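Local atomic coordinates of prenylcyclase (PDB entry 6IJ1), a protein that probably cyclises or transfers prenyl groups, and has a helix-rich fold with sequence motifs resembling those of class II terpene cyclases. Residues 85-93 / 129-140; 9-20 / 276-285. One frame throughout, in Å; residues are numbered along the deposited sequence.

Contacts 1 and 2 lie on opposite sides of the centre of this helix-rich, single-chain protein. Their centres are 35 Å apart and their nearest atoms about 19 Å apart, so they do not touch, and they have no helix in common. Along the chain, residues 9-20 come first, then both segments of contact 1 (85-93 and 129-140), and finally 276-285. Contact 1 spans 35 residues and joins the loop entering helix 91-104 to helix 134-141 and the loop before it, whereas contact 2 brings the N-terminal helix 10-23 back to the loop after helix 265-278. One holds the helix start that carries a DXDD-like sequence; the other closes the fold across 255 residues.

Contact 1: residues 85-93 / 129-140; sequences EVAPEDADS and VSTYVPDLAKAA
With OG1 beside the backbone N (chi1 -62°), T131 holds its other branch, CG2, anti to that N and alongside D90 CB at 3.7 Å. D90 turns its CG between its own N and carbonyl carbon (chi1 72°), aiming the carboxylate at the start of helix 91-104. As N-cap it accepts from S93 N through OD2 at 2.8 Å and more weakly from D92 N, while S93 OG donates to D90 OD1 on its syn side. With an alanine here, S93 N would probably lose its capping acceptor and S93 OG the carboxylate that fixes its rotation. Across the contact, A91 N gives T131 O a nearly straight bond (2.9 Å, 167°), and water 1 bridges E89 O to V133 N. P88 crosses Y132 at about a right angle, its CG 3.6 Å from Y132 CE1 and 3.8 Å from A140 CB. T131 OG1 bonds to H157 and W194. The sequence from D90 to S93 resembles the DXDD motif of class II cyclases, with serine in last place. Chemically, the helix start is met from two sources: T131 O takes the first N-H, and D90 takes that of S93 firmly and that of D92 only weakly.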
loop_
_atom_site.group_PDB
_atom_site.type_symbol
_atom_site.label_atom_id
_atom_site.label_comp_id
_atom_site.label_asym_id
_atom_site.label_seq_id
_atom_site.Cartn_x
_atom_site.Cartn_y
_atom_site.Cartn_z
ATOM N N GLU A 85 -15.133 -1.074 -10.228
ATOM C CA GLU A 85 -15.751 -0.416 -11.387
ATOM C C GLU A 85 -16.396 0.936 -11.054
ATOM O O GLU A 85 -16.681 1.737 -11.958
ATOM C CB GLU A 85 -16.760 -1.407 -11.971
ATOM C CG GLU A 85 -17.893 -1.702 -10.991
ATOM C CD GLU A 85 -18.942 -2.655 -11.544
ATOM O OE1 GLU A 85 -18.708 -3.263 -12.615
ATOM O OE2 GLU A 85 -20.010 -2.783 -10.903
ATOM N N VAL A 86 -16.593 1.247 -9.771
ATOM C CA VAL A 86 -17.171 2.543 -9.431
ATOM C C VAL A 86 -16.199 3.691 -9.599
ATOM O O VAL A 86 -16.585 4.854 -9.503
ATOM C CB VAL A 86 -17.711 2.587 -7.980
ATOM C CG1 VAL A 86 -18.589 1.367 -7.719
ATOM C CG2 VAL A 86 -16.552 2.666 -6.956
ATOM N N ALA A 87 -14.906 3.410 -9.827
ATOM C CA ALA A 87 -13.873 4.422 -9.832
ATOM C C ALA A 87 -13.111 4.417 -11.161
ATOM O O ALA A 87 -13.045 3.382 -11.824
ATOM C CB ALA A 87 -12.872 4.131 -8.679
ATOM N N PRO A 88 -12.539 5.554 -11.561
ATOM C CA PRO A 88 -11.628 5.571 -12.713
ATOM C C PRO A 88 -10.364 4.789 -12.380
ATOM O O PRO A 88 -10.019 4.597 -11.203
ATOM C CB PRO A 88 -11.315 7.059 -12.917
ATOM C CG PRO A 88 -11.568 7.688 -11.620
ATOM C CD PRO A 88 -12.566 6.844 -10.855
ATOM N N GLU A 89 -9.700 4.297 -13.428
ATOM C CA GLU A 89 -8.411 3.621 -13.182
ATOM C C GLU A 89 -7.395 4.577 -12.548
ATOM O O GLU A 89 -7.403 5.785 -12.772
ATOM C CB GLU A 89 -7.862 3.043 -14.488
ATOM C CG GLU A 89 -8.696 1.844 -15.007
ATOM C CD GLU A 89 -10.107 2.276 -15.466
ATOM O OE1 GLU A 89 -10.235 3.271 -16.184
ATOM O OE2 GLU A 89 -11.074 1.608 -15.054
ATOM N N ASP A 90 -6.502 4.000 -11.723
ATOM C CA ASP A 90 -5.573 4.843 -10.984
ATOM C C ASP A 90 -4.200 4.171 -10.929
ATOM O O ASP A 90 -4.055 2.953 -11.148
ATOM C CB ASP A 90 -6.064 5.109 -9.549
ATOM C CG ASP A 90 -5.952 3.888 -8.678
ATOM O OD1 ASP A 90 -6.891 3.053 -8.616
ATOM O OD2 ASP A 90 -4.900 3.786 -7.997
ATOM N N ALA A 91 -3.196 5.017 -10.734
ATOM C CA ALA A 91 -1.800 4.526 -10.773
ATOM C C ALA A 91 -1.480 3.592 -9.641
ATOM O O ALA A 91 -0.623 2.713 -9.793
ATOM C CB ALA A 91 -0.828 5.717 -10.716
ATOM N N ASP A 92 -2.093 3.770 -8.458
ATOM C CA ASP A 92 -1.719 2.866 -7.369
ATOM C C ASP A 92 -2.247 1.447 -7.619
ATOM O O ASP A 92 -1.492 0.484 -7.545
ATOM C CB ASP A 92 -2.247 3.432 -6.036
ATOM C CG ASP A 92 -1.560 2.808 -4.833
ATOM O OD1 ASP A 92 -0.311 2.800 -4.788
ATOM O OD2 ASP A 92 -2.275 2.240 -3.965
ATOM N N SER A 93 -3.541 1.293 -7.924
ATOM C CA SER A 93 -4.084 -0.025 -8.223
ATOM C C SER A 93 -3.309 -0.703 -9.379
ATOM O O SER A 93 -2.946 -1.885 -9.303
ATOM C CB SER A 93 -5.589 0.073 -8.614
ATOM O OG SER A 93 -6.315 0.696 -7.548
ATOM N N VAL A 129 4.527 10.708 -8.769
ATOM C CA VAL A 129 3.476 10.041 -9.508
ATOM C C VAL A 129 2.134 10.414 -8.899
ATOM O O VAL A 129 1.968 10.328 -7.675
ATOM C CB VAL A 129 3.674 8.521 -9.470
ATOM C CG1 VAL A 129 2.624 7.812 -10.260
ATOM C CG2 VAL A 129 5.080 8.136 -10.035
ATOM N N SER A 130 1.203 10.869 -9.738
ATOM C CA SER A 130 -0.126 11.159 -9.234
ATOM C C SER A 130 -0.983 9.905 -9.244
ATOM O O SER A 130 -0.789 8.988 -10.034
ATOM C CB SER A 130 -0.837 12.239 -10.062
ATOM O OG SER A 130 -0.996 11.824 -11.423
ATOM N N THR A 131 -2.055 9.920 -8.417
ATOM C CA THR A 131 -2.952 8.773 -8.452
ATOM C C THR A 131 -3.809 8.758 -9.732
ATOM O O THR A 131 -4.138 7.680 -10.269
ATOM C CB THR A 131 -3.842 8.829 -7.196
ATOM O OG1 THR A 131 -2.992 8.731 -6.058
ATOM C CG2 THR A 131 -4.817 7.671 -7.148
ATOM N N TYR A 132 -4.244 9.935 -10.161
ATOM C CA TYR A 132 -5.088 10.083 -11.328
ATOM C C TYR A 132 -4.476 11.123 -12.267
ATOM O O TYR A 132 -3.694 11.979 -11.862
ATOM C CB TYR A 132 -6.511 10.588 -10.915
ATOM C CG TYR A 132 -7.249 9.659 -9.981
ATOM C CD1 TYR A 132 -7.923 8.548 -10.451
ATOM C CD2 TYR A 132 -7.275 9.953 -8.595
ATOM C CE1 TYR A 132 -8.588 7.742 -9.541
ATOM C CE2 TYR A 132 -7.974 9.139 -7.714
ATOM C CZ TYR A 132 -8.610 8.057 -8.220
ATOM O OH TYR A 132 -9.265 7.298 -7.251
ATOM N N VAL A 133 -4.962 11.092 -13.528
ATOM C CA VAL A 133 -4.627 12.115 -14.516
ATOM C C VAL A 133 -5.935 12.732 -14.960
ATOM O O VAL A 133 -6.931 12.012 -15.071
ATOM C CB VAL A 133 -3.878 11.543 -15.741
ATOM C CG1 VAL A 133 -2.510 11.069 -15.324
ATOM C CG2 VAL A 133 -4.628 10.424 -16.340
ATOM N N PRO A 134 -5.954 14.025 -15.255
ATOM C CA PRO A 134 -7.246 14.663 -15.577
ATOM C C PRO A 134 -7.892 14.080 -16.823
ATOM O O PRO A 134 -9.100 13.838 -16.838
ATOM C CB PRO A 134 -6.865 16.136 -15.767
ATOM C CG PRO A 134 -5.606 16.310 -15.041
ATOM C CD PRO A 134 -4.877 14.996 -15.086
ATOM N N ASP A 135 -7.111 13.834 -17.884
ATOM C CA ASP A 135 -7.769 13.417 -19.122
ATOM C C ASP A 135 -8.366 12.028 -18.981
ATOM O O ASP A 135 -9.515 11.810 -19.378
ATOM C CB ASP A 135 -6.810 13.482 -20.310
ATOM C CG ASP A 135 -5.426 13.024 -19.958
ATOM O OD1 ASP A 135 -5.166 12.795 -18.756
ATOM O OD2 ASP A 135 -4.596 12.913 -20.884
ATOM N N LEU A 136 -7.624 11.080 -18.372
ATOM C CA LEU A 136 -8.140 9.720 -18.213
ATOM C C LEU A 136 -9.264 9.613 -17.183
ATOM O O LEU A 136 -10.089 8.697 -17.304
ATOM C CB LEU A 136 -7.019 8.742 -17.835
ATOM C CG LEU A 136 -5.988 8.432 -18.940
ATOM C CD1 LEU A 136 -4.835 7.524 -18.422
ATOM C CD2 LEU A 136 -6.647 7.799 -20.161
ATOM N N ALA A 137 -9.330 10.508 -16.181
ATOM C CA ALA A 137 -10.336 10.435 -15.136
ATOM C C ALA A 137 -11.505 11.337 -15.425
ATOM O O ALA A 137 -12.439 11.385 -14.616
ATOM C CB ALA A 137 -9.761 10.841 -13.774
ATOM N N LYS A 138 -11.454 12.059 -16.556
ATOM C CA LYS A 138 -12.393 13.162 -16.820
ATOM C C LYS A 138 -13.848 12.721 -16.715
ATOM O O LYS A 138 -14.688 13.422 -16.131
ATOM C CB LYS A 138 -12.145 13.744 -18.218
ATOM C CG LYS A 138 -12.360 15.267 -18.338
ATOM C CD LYS A 138 -12.755 15.693 -19.770
ATOM C CE LYS A 138 -13.308 17.134 -19.825
ATOM N NZ LYS A 138 -12.345 18.157 -19.250
ATOM N N ALA A 139 -14.163 11.579 -17.321
ATOM C CA ALA A 139 -15.538 11.111 -17.390
ATOM C C ALA A 139 -16.098 10.877 -15.999
ATOM O O ALA A 139 -17.242 11.242 -15.708
ATOM C CB ALA A 139 -15.611 9.824 -18.224
ATOM N N ALA A 140 -15.303 10.262 -15.125
ATOM C CA ALA A 140 -15.774 9.987 -13.777
ATOM C C ALA A 140 -15.898 11.276 -12.988
ATOM O O ALA A 140 -16.904 11.507 -12.299
ATOM C CB ALA A 140 -14.822 9.011 -13.084
HETATM O O HOH W 1 -5.958 8.196 -13.810
#

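Contact 2: residues 9-20 / 276-285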
loop_
_atom_site.group_PDB
_atom_site.type_symbol
_atom_site.label_atom_id
_atom_site.label_comp_id
_atom_site.label_asym_id
_atom_site.label_seq_id
_atom_site.Cartn_x
_atom_site.Cartn_y
_atom_site.Cartn_z
ATOM N N ASP A 9 5.945 -19.849 16.753
ATOM C CA ASP A 9 5.217 -18.643 17.199
ATOM C C ASP A 9 4.917 -17.758 16.006
ATOM O O ASP A 9 3.773 -17.641 15.610
ATOM C CB ASP A 9 6.001 -17.820 18.222
ATOM C CG ASP A 9 5.670 -18.181 19.652
ATOM O OD1 ASP A 9 4.580 -18.749 19.882
ATOM O OD2 ASP A 9 6.503 -17.882 20.546
ATOM N N GLU A 10 5.944 -17.123 15.435
ATOM C CA GLU A 10 5.702 -16.307 14.247
ATOM C C GLU A 10 5.378 -17.163 13.017
ATOM O O GLU A 10 4.550 -16.766 12.184
ATOM C CB GLU A 10 6.895 -15.398 13.999
ATOM C CG GLU A 10 7.138 -14.466 15.182
ATOM C CD GLU A 10 8.542 -13.882 15.221
ATOM O OE1 GLU A 10 9.333 -14.109 14.271
ATOM O OE2 GLU A 10 8.857 -13.201 16.229
ATOM N N ALA A 11 6.015 -18.336 12.870
ATOM C CA ALA A 11 5.588 -19.255 11.810
ATOM C C ALA A 11 4.118 -19.656 11.974
ATOM O O ALA A 11 3.361 -19.767 10.991
ATOM C CB ALA A 11 6.492 -20.500 11.805
ATOM N N SER A 12 3.697 -19.909 13.206
ATOM C CA SER A 12 2.298 -20.227 13.441
ATOM C C SER A 12 1.410 -19.020 13.128
ATOM O O SER A 12 0.330 -19.183 12.564
ATOM C CB SER A 12 2.088 -20.662 14.881
ATOM O OG SER A 12 0.726 -21.064 15.057
ATOM N N ALA A 13 1.822 -17.835 13.552
ATOM C CA ALA A 13 1.039 -16.649 13.222
ATOM C C ALA A 13 0.869 -16.509 11.733
ATOM O O ALA A 13 -0.221 -16.186 11.251
ATOM C CB ALA A 13 1.703 -15.410 13.801
ATOM N N VAL A 14 1.947 -16.712 10.960
ATOM C CA VAL A 14 1.837 -16.578 9.507
ATOM C C VAL A 14 0.864 -17.603 8.953
ATOM O O VAL A 14 0.029 -17.293 8.101
ATOM C CB VAL A 14 3.233 -16.678 8.862
ATOM C CG1 VAL A 14 3.153 -16.813 7.348
ATOM C CG2 VAL A 14 4.034 -15.447 9.191
ATOM N N ARG A 15 1.016 -18.870 9.366
ATOM C CA ARG A 15 0.093 -19.895 8.916
ATOM C C ARG A 15 -1.365 -19.540 9.209
ATOM O O ARG A 15 -2.218 -19.640 8.331
ATOM C CB ARG A 15 0.454 -21.245 9.550
ATOM C CG ARG A 15 -0.423 -22.392 9.019
ATOM C CD ARG A 15 -0.197 -23.703 9.805
ATOM N NE ARG A 15 1.181 -23.773 10.300
ATOM C CZ ARG A 15 1.521 -23.621 11.584
ATOM N NH1 ARG A 15 0.573 -23.388 12.494
ATOM N NH2 ARG A 15 2.799 -23.679 11.960
ATOM N N ARG A 16 -1.637 -19.054 10.432
ATOM C CA ARG A 16 -3.023 -18.721 10.774
ATOM C C ARG A 16 -3.542 -17.502 9.988
ATOM O O ARG A 16 -4.723 -17.441 9.643
ATOM C CB ARG A 16 -3.130 -18.442 12.263
ATOM C CG ARG A 16 -3.051 -19.746 13.116
ATOM C CD ARG A 16 -2.789 -19.387 14.595
ATOM N NE ARG A 16 -3.859 -18.518 15.037
ATOM C CZ ARG A 16 -3.761 -17.660 16.044
ATOM N NH1 ARG A 16 -2.658 -17.566 16.782
ATOM N NH2 ARG A 16 -4.791 -16.883 16.333
ATOM N N GLY A 17 -2.657 -16.558 9.666
ATOM C CA GLY A 17 -3.055 -15.427 8.849
ATOM C C GLY A 17 -3.326 -15.830 7.413
ATOM O O GLY A 17 -4.257 -15.335 6.764
ATOM N N VAL A 18 -2.521 -16.784 6.900
ATOM C CA VAL A 18 -2.798 -17.339 5.579
ATOM C C VAL A 18 -4.156 -18.032 5.543
ATOM O O VAL A 18 -4.953 -17.807 4.631
ATOM C CB VAL A 18 -1.667 -18.300 5.143
ATOM C CG1 VAL A 18 -2.090 -19.024 3.861
ATOM C CG2 VAL A 18 -0.423 -17.499 4.870
ATOM N N ASP A 19 -4.461 -18.854 6.561
ATOM C CA ASP A 19 -5.773 -19.491 6.593
ATOM C C ASP A 19 -6.886 -18.452 6.643
ATOM O O ASP A 19 -7.908 -18.625 6.008
ATOM C CB ASP A 19 -5.913 -20.391 7.799
ATOM C CG ASP A 19 -5.071 -21.687 7.690
ATOM O OD1 ASP A 19 -4.779 -22.139 6.564
ATOM O OD2 ASP A 19 -4.734 -22.223 8.744
ATOM N N PHE A 20 -6.724 -17.373 7.430
ATOM C CA PHE A 20 -7.745 -16.317 7.422
ATOM C C PHE A 20 -7.946 -15.772 6.016
ATOM O O PHE A 20 -9.066 -15.657 5.539
ATOM C CB PHE A 20 -7.335 -15.191 8.392
ATOM C CG PHE A 20 -8.215 -13.965 8.296
ATOM C CD1 PHE A 20 -9.374 -13.878 9.040
ATOM C CD2 PHE A 20 -7.867 -12.891 7.459
ATOM C CE1 PHE A 20 -10.208 -12.721 8.932
ATOM C CE2 PHE A 20 -8.683 -11.751 7.379
ATOM C CZ PHE A 20 -9.836 -11.671 8.088
ATOM N N THR A 276 2.666 -10.885 17.041
ATOM C CA THR A 276 2.268 -12.250 17.352
ATOM C C THR A 276 1.297 -12.321 18.532
ATOM O O THR A 276 0.280 -13.051 18.469
ATOM C CB THR A 276 3.545 -13.055 17.612
ATOM O OG1 THR A 276 4.316 -13.042 16.378
ATOM C CG2 THR A 276 3.181 -14.450 17.867
ATOM N N ARG A 277 1.525 -11.509 19.562
ATOM C CA ARG A 277 0.697 -11.547 20.759
ATOM C C ARG A 277 -0.681 -10.977 20.471
ATOM O O ARG A 277 -1.647 -11.316 21.176
ATOM C CB ARG A 277 1.318 -10.738 21.893
ATOM C CG ARG A 277 2.521 -11.399 22.516
ATOM C CD ARG A 277 2.943 -10.663 23.829
ATOM N NE ARG A 277 3.065 -9.209 23.745
ATOM C CZ ARG A 277 4.166 -8.583 23.296
ATOM N NH1 ARG A 277 5.222 -9.270 22.943
ATOM N NH2 ARG A 277 4.204 -7.261 23.288
ATOM N N HIS A 278 -0.810 -10.107 19.463
ATOM C CA HIS A 278 -2.083 -9.406 19.265
ATOM C C HIS A 278 -2.894 -9.951 18.084
ATOM O O HIS A 278 -3.955 -9.404 17.746
ATOM C CB HIS A 278 -1.833 -7.879 19.116
ATOM C CG HIS A 278 -1.569 -7.238 20.437
ATOM N ND1 HIS A 278 -0.352 -7.261 21.085
ATOM C CD2 HIS A 278 -2.436 -6.642 21.290
ATOM C CE1 HIS A 278 -0.483 -6.678 22.268
ATOM N NE2 HIS A 278 -1.732 -6.273 22.401
ATOM N N GLN A 279 -2.460 -11.034 17.475
ATOM C CA GLN A 279 -3.263 -11.655 16.449
ATOM C C GLN A 279 -4.587 -12.148 17.054
ATOM O O GLN A 279 -4.632 -12.673 18.173
ATOM C CB GLN A 279 -2.486 -12.843 15.872
ATOM C CG GLN A 279 -3.146 -13.477 14.662
ATOM C CD GLN A 279 -2.303 -14.571 14.053
ATOM O OE1 GLN A 279 -1.502 -15.160 14.728
ATOM N NE2 GLN A 279 -2.471 -14.806 12.778
ATOM N N ARG A 280 -5.671 -11.918 16.333
ATOM C CA ARG A 280 -7.020 -12.344 16.763
ATOM C C ARG A 280 -7.166 -13.863 16.642
ATOM O O ARG A 280 -6.466 -14.504 15.868
ATOM C CB ARG A 280 -8.057 -11.663 15.877
ATOM C CG ARG A 280 -8.125 -10.130 16.061
ATOM C CD ARG A 280 -9.017 -9.438 14.903
ATOM N NE ARG A 280 -10.239 -10.228 14.660
ATOM C CZ ARG A 280 -11.363 -10.037 15.356
ATOM N NH1 ARG A 280 -11.435 -9.108 16.317
ATOM N NH2 ARG A 280 -12.405 -10.834 15.125
ATOM N N PRO A 281 -8.125 -14.441 17.361
ATOM C CA PRO A 281 -8.339 -15.898 17.261
ATOM C C PRO A 281 -8.675 -16.397 15.870
ATOM O O PRO A 281 -8.331 -17.559 15.575
ATOM C CB PRO A 281 -9.528 -16.147 18.208
ATOM C CG PRO A 281 -9.761 -14.921 18.937
ATOM C CD PRO A 281 -8.963 -13.791 18.397
ATOM N N ASP A 282 -9.209 -15.562 14.975
ATOM C CA ASP A 282 -9.495 -15.975 13.619
ATOM C C ASP A 282 -8.318 -15.820 12.653
ATOM O O ASP A 282 -8.475 -16.130 11.478
ATOM C CB ASP A 282 -10.747 -15.236 13.099
ATOM C CG ASP A 282 -10.593 -13.701 13.113
ATOM O OD1 ASP A 282 -9.465 -13.219 13.209
ATOM O OD2 ASP A 282 -11.637 -12.982 13.031
ATOM N N GLY A 283 -7.161 -15.408 13.138
ATOM C CA GLY A 283 -5.944 -15.310 12.335
ATOM C C GLY A 283 -5.699 -13.927 11.779
ATOM O O GLY A 283 -4.642 -13.693 11.178
ATOM N N SER A 284 -6.661 -13.006 11.929
ATOM C CA SER A 284 -6.481 -11.650 11.414
ATOM C C SER A 284 -5.984 -10.722 12.507
ATOM O O SER A 284 -5.734 -11.119 13.647
ATOM C CB SER A 284 -7.800 -11.110 10.841
ATOM O OG SER A 284 -8.748 -10.942 11.902
ATOM N N TRP A 285 -5.764 -9.433 12.150
ATOM C CA TRP A 285 -5.454 -8.379 13.114
ATOM C C TRP A 285 -6.525 -7.307 13.023
ATOM O O TRP A 285 -7.214 -7.198 11.980
ATOM C CB TRP A 285 -4.050 -7.766 12.807
ATOM C CG TRP A 285 -2.920 -8.644 13.302
ATOM C CD1 TRP A 285 -2.259 -8.491 14.502
ATOM C CD2 TRP A 285 -2.359 -9.802 12.664
ATOM N NE1 TRP A 285 -1.327 -9.509 14.641
ATOM C CE2 TRP A 285 -1.353 -10.303 13.523
ATOM C CE3 TRP A 285 -2.571 -10.435 11.428
ATOM C CZ2 TRP A 285 -0.543 -11.422 13.191
ATOM C CZ3 TRP A 285 -1.796 -11.550 11.101
ATOM C CH2 TRP A 285 -0.798 -12.042 12.007
HETATM O O HOH W 2 -6.385 -18.650 13.814
HETATM O O HOH W 3 -6.599 -18.962 11.076
HETATM O O HOH W 4 -4.220 -15.368 18.352
#
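This helix-to-loop contact lays the N-terminal helix 10-23 against the turn that follows helix 265-278, where Q279, G283 and W285 fit the QW motif of terpene cyclases. Extended beyond CG, Q279 carries its amide to the helix: NE2 donates to A13 O (3.0 Å, 154°) and, within the loop, to G283 O at 2.9 Å. A13 O also takes the helical bond from G17 N. Q279 CG lies over one face of the W285 indole, whose NE1 bonds to L275 O. R16 passes its guanidinium across the amide, one face towards Q279 OE1, the planes 31° apart; in its plane, water 2 joins R16 NE to P281 O and water 4 R16 NH2 to Q279 O. The backbones close in at the glycines, G17 CA 3.3 Å from G283 O; a CB on G283 would collide with R16 O. S284 CB sits over the centre of the F20 ring, 3.4 Å from its centroid, in a CH-pi contact. D282 OD1 accepts from S284 N, an Asx turn, and from S284 OG. One N-H of Q279 thus ties loop to helix and the other braces the loop, while water links R16 to the loop carbonyls.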